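Local coordinates for protein CaaX farnesyltransferase beta subunit Ram1 (Aspergillus fumigatus, PDB 4L9P) that probably transfers a farnesyl group from farnesyl diphosphate to the cysteine of C-terminal CaaX motifs, as the zinc-dependent, peptide-binding half of an alpha-beta heterodimer, at residues B[365-368]-B[369-373]. Residues are numbered along the deposited sequence; the frame is centred on the assembly and turned at random.
Sequences DGCY and SHWVG. With ZN (zinc ion), chain J; FII ([(3,7,11-trimethyl-dodeca-2,6,10-trienyloxycarbamoyl)-methyl]-phosphonic acid), chain Q.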
ATOM      1  N   ASP B 365       0.422 -12.547  -0.707  1.00  3.57           N
ATOM      2  CA  ASP B 365       1.468 -12.161  -1.650  1.00  3.02           C
ATOM      3  C   ASP B 365       2.680 -11.735  -0.835  1.00  2.55           C
ATOM      4  O   ASP B 365       2.567 -10.983   0.147  1.00  4.14           O
ATOM      5  CB  ASP B 365       0.896 -10.964  -2.507  1.00  4.18           C
ATOM      6  CG  ASP B 365       1.874 -10.328  -3.399  1.00  3.47           C
ATOM      7  OD1 ASP B 365       3.113 -10.520  -3.317  1.00  3.19           O
ATOM      8  OD2 ASP B 365       1.441  -9.583  -4.296  1.00  4.79           O
ATOM      9  N   GLY B 366       3.813 -12.303  -1.214  1.00  2.48           N
ATOM     10  CA  GLY B 366       5.054 -12.024  -0.486  1.00  4.13           C
ATOM     11  C   GLY B 366       5.405 -10.547  -0.393  1.00  3.50           C
ATOM     12  O   GLY B 366       6.140 -10.173   0.547  1.00  4.41           O
ATOM     13  N   CYS B 367       4.949  -9.661  -1.310  1.00  3.35           N
ATOM     14  CA  CYS B 367       5.380  -8.260  -1.111  1.00  2.60           C
ATOM     15  C   CYS B 367       4.691  -7.603   0.107  1.00  3.27           C
ATOM     16  O   CYS B 367       5.234  -6.637   0.674  1.00  3.52           O
ATOM     17  CB  CYS B 367       5.199  -7.391  -2.395  1.00  3.38           C
ATOM     18  SG  CYS B 367       3.389  -7.164  -2.885  1.00  4.27           S
ATOM     19  N   TYR B 368       3.555  -8.163   0.512  1.00  2.59           N
ATOM     20  CA  TYR B 368       2.894  -7.633   1.713  1.00  3.02           C
ATOM     21  C   TYR B 368       3.695  -8.003   2.972  1.00  3.25           C
ATOM     22  O   TYR B 368       3.373  -7.510   4.041  1.00  3.15           O
ATOM     23  CB  TYR B 368       1.411  -8.081   1.821  1.00  2.94           C
ATOM     24  CG  TYR B 368       0.609  -7.574   0.608  1.00  3.15           C
ATOM     25  CD1 TYR B 368       0.742  -6.243   0.206  1.00  5.08           C
ATOM     26  CD2 TYR B 368      -0.155  -8.445  -0.128  1.00  3.50           C
ATOM     27  CE1 TYR B 368       0.053  -5.751  -0.963  1.00  4.38           C
ATOM     28  CE2 TYR B 368      -0.853  -8.002  -1.268  1.00  3.24           C
ATOM     29  CZ  TYR B 368      -0.692  -6.670  -1.667  1.00  3.34           C
ATOM     30  OH  TYR B 368      -1.375  -6.201  -2.769  1.00  4.35           O
ATOM     31  N   SER B 369       4.688  -8.896   2.834  1.00  3.42           N
ATOM     32  CA  SER B 369       5.559  -9.123   3.985  1.00  3.61           C
ATOM     33  C   SER B 369       6.165  -7.801   4.449  1.00  3.34           C
ATOM     34  O   SER B 369       6.350  -7.595   5.676  1.00  4.72           O
ATOM     35  CB  SER B 369       6.699 -10.068   3.580  1.00  4.03           C
ATOM     36  OG  SER B 369       6.147 -11.234   3.007  1.00  4.39           O
ATOM     37  N   HIS B 370       6.421  -6.855   3.520  1.00  3.25           N
ATOM     38  CA  HIS B 370       6.734  -5.499   3.884  1.00  3.85           C
ATOM     39  C   HIS B 370       5.515  -4.642   4.129  1.00  3.31           C
ATOM     40  O   HIS B 370       5.329  -4.084   5.238  1.00  4.19           O
ATOM     41  CB  HIS B 370       7.590  -4.829   2.839  1.00  4.37           C
ATOM     42  CG  HIS B 370       7.651  -3.353   3.050  1.00  4.29           C
ATOM     43  ND1 HIS B 370       8.198  -2.797   4.201  1.00  5.38           N
ATOM     44  CD2 HIS B 370       7.166  -2.311   2.304  1.00  4.60           C
ATOM     45  CE1 HIS B 370       8.037  -1.472   4.149  1.00  6.38           C
ATOM     46  NE2 HIS B 370       7.413  -1.150   3.015  1.00  6.76           N
ATOM     47  N   TRP B 371       4.593  -4.543   3.156  1.00  3.14           N
ATOM     48  CA  TRP B 371       3.566  -3.473   3.321  1.00  3.55           C
ATOM     49  C   TRP B 371       2.710  -3.728   4.553  1.00  4.43           C
ATOM     50  O   TRP B 371       2.389  -2.776   5.273  1.00  6.12           O
ATOM     51  CB  TRP B 371       2.661  -3.382   2.075  1.00  3.57           C
ATOM     52  CG  TRP B 371       3.440  -3.100   0.801  1.00  3.42           C
ATOM     53  CD1 TRP B 371       3.603  -3.938  -0.276  1.00  4.06           C
ATOM     54  CD2 TRP B 371       4.196  -1.928   0.512  1.00  3.47           C
ATOM     55  NE1 TRP B 371       4.417  -3.363  -1.221  1.00  4.60           N
ATOM     56  CE2 TRP B 371       4.806  -2.124  -0.773  1.00  4.09           C
ATOM     57  CE3 TRP B 371       4.401  -0.732   1.183  1.00  4.37           C
ATOM     58  CZ2 TRP B 371       5.660  -1.171  -1.352  1.00  5.79           C
ATOM     59  CZ3 TRP B 371       5.248   0.208   0.618  1.00  6.10           C
ATOM     60  CH2 TRP B 371       5.847  -0.012  -0.661  1.00  6.06           C
ATOM     61  N   VAL B 372       2.275  -4.987   4.776  1.00  3.09           N
ATOM     62  CA  VAL B 372       1.539  -5.305   5.990  1.00  3.66           C
ATOM     63  C   VAL B 372       2.529  -5.545   7.145  1.00  3.83           C
ATOM     64  O   VAL B 372       2.313  -5.031   8.244  1.00  4.97           O
ATOM     65  CB  VAL B 372       0.620  -6.526   5.759  1.00  3.80           C
ATOM     66  CG1 VAL B 372       0.011  -7.006   7.055  1.00  4.81           C
ATOM     67  CG2 VAL B 372      -0.489  -6.148   4.744  1.00  4.78           C
ATOM     68  N   GLY B 373       3.612  -6.312   6.909  1.00  4.11           N
ATOM     69  CA  GLY B 373       4.513  -6.698   8.016  1.00  4.55           C
ATOM     70  C   GLY B 373       5.051  -5.472   8.746  1.00  4.27           C
ATOM     71  O   GLY B 373       5.098  -5.438   9.983  1.00  6.18           O
TER
HETATM   72 ZN    ZN J 601       3.029  -8.446  -4.831  1.00  5.22          ZN
HETATM   73  C1  FII Q 608       5.522   3.669  -1.567  1.00 11.11           C
HETATM   74  C2  FII Q 608       4.579   3.034  -2.554  1.00 10.84           C
HETATM   75  C6  FII Q 608       4.670   3.537  -3.933  1.00 12.73           C
HETATM   76  C10 FII Q 608       3.421   2.293  -2.023  1.00 10.00           C
HETATM   77  C11 FII Q 608       2.333   1.675  -2.900  1.00  9.72           C
HETATM   78  C12 FII Q 608       2.654   0.157  -3.033  1.00  8.89           C
HETATM   79  C15 FII Q 608       1.516  -0.764  -3.464  1.00 10.93           C
HETATM   80  C18 FII Q 608       1.778  -2.257  -3.612  1.00 11.22           C
HETATM   81  C22 FII Q 608       0.364  -0.090  -4.137  1.00 14.30           C
HETATM   82  C23 FII Q 608      -0.899  -0.933  -4.217  1.00 17.67           C
HETATM   83  C24 FII Q 608      -1.914  -0.327  -5.110  1.00 15.94           C
HETATM   84  C27 FII Q 608      -2.925  -1.346  -5.527  1.00 12.41           C
HETATM   85  C30 FII Q 608      -4.129  -1.469  -4.609  1.00 12.96           C
HETATM   86  C34 FII Q 608      -2.998  -1.585  -6.988  1.00 12.41           C
HETATM   87  C35 FII Q 608      -4.130  -2.358  -7.632  1.00 13.03           C
HETATM   88  O36 FII Q 608      -3.663  -3.576  -8.184  1.00 11.83           O
HETATM   89  N42 FII Q 608      -3.005  -4.409  -7.320  1.00 10.47           N
HETATM   90  C43 FII Q 608      -3.819  -5.456  -6.864  1.00  7.89           C
HETATM   91  O44 FII Q 608      -5.016  -5.606  -7.152  1.00  8.17           O
HETATM   92  C45 FII Q 608      -3.074  -6.438  -5.971  1.00  5.97           C
HETATM   93  P46 FII Q 608      -4.133  -7.204  -4.637  1.00  4.74           P
HETATM   94  O49 FII Q 608      -4.877  -6.084  -4.015  1.00  5.05           O
HETATM   95  O50 FII Q 608      -4.971  -8.272  -5.269  1.00  7.34           O
HETATM   96  O51 FII Q 608      -3.065  -7.801  -3.695  1.00  5.07           O
HETATM   97  O   HOH W   1       3.106 -11.944   2.817  1.00  4.97           O
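Ser369 grips Gly366 O twice, through its hydroxyl (OG to O 2.7 Å) and through its backbone N, both donors arriving from the same face of the carbonyl plane. The hydroxyl swings back over the turn because OG stands anti to the carbonyl carbon (chi1 -53°), and a water joins it to Asp365 O. Further hydrogen bonds wind the chain into helix 368-371: His370 N donates to Cys367 O, and Val372 N and Gly373 N share Tyr368 O.

The turn is also a metal site. Asp365 chelates the zinc ion unevenly, OD2 at 2.0 Å and OD1 at 2.6 Å, while Cys367 SG binds it at 2.4 Å. The longer-bound OD1 also accepts Cys367 N in an almost straight capping bond (2.9 Å, 173°) that enters from above the carboxylate plane, so one ligand helps to position the other. His433 and the bound peptide complete the coordination. This type I turn running into a helix places the zinc beside the isoprenoid pocket of the alpha-alpha toroid, the fold of protein prenyltransferase beta subunits.

Aromatic contacts link metal and isoprenoid sites. Tyr368 CD1 meets Trp371 CD1 at 3.7 Å, rim to rim with the ring planes at 61°, and Cys367 SG lies at the edge of the five-membered ring of Trp371 and over one face of Tyr368, toward its rim. From this junction the tyrosine reaches the phosphonate, its OH donating to O51 of FII (2.5 Å), an inhibitor also hydrogen-bonded to Lys362, Arg359 and His311. Trp371 instead lays one face against the isoprenoid chain, CH2 standing 3.6 Å from FII C10, and its NE1 is tied to Tyr432 OH; His370 CD2 sits over the opposite face, toward the rim.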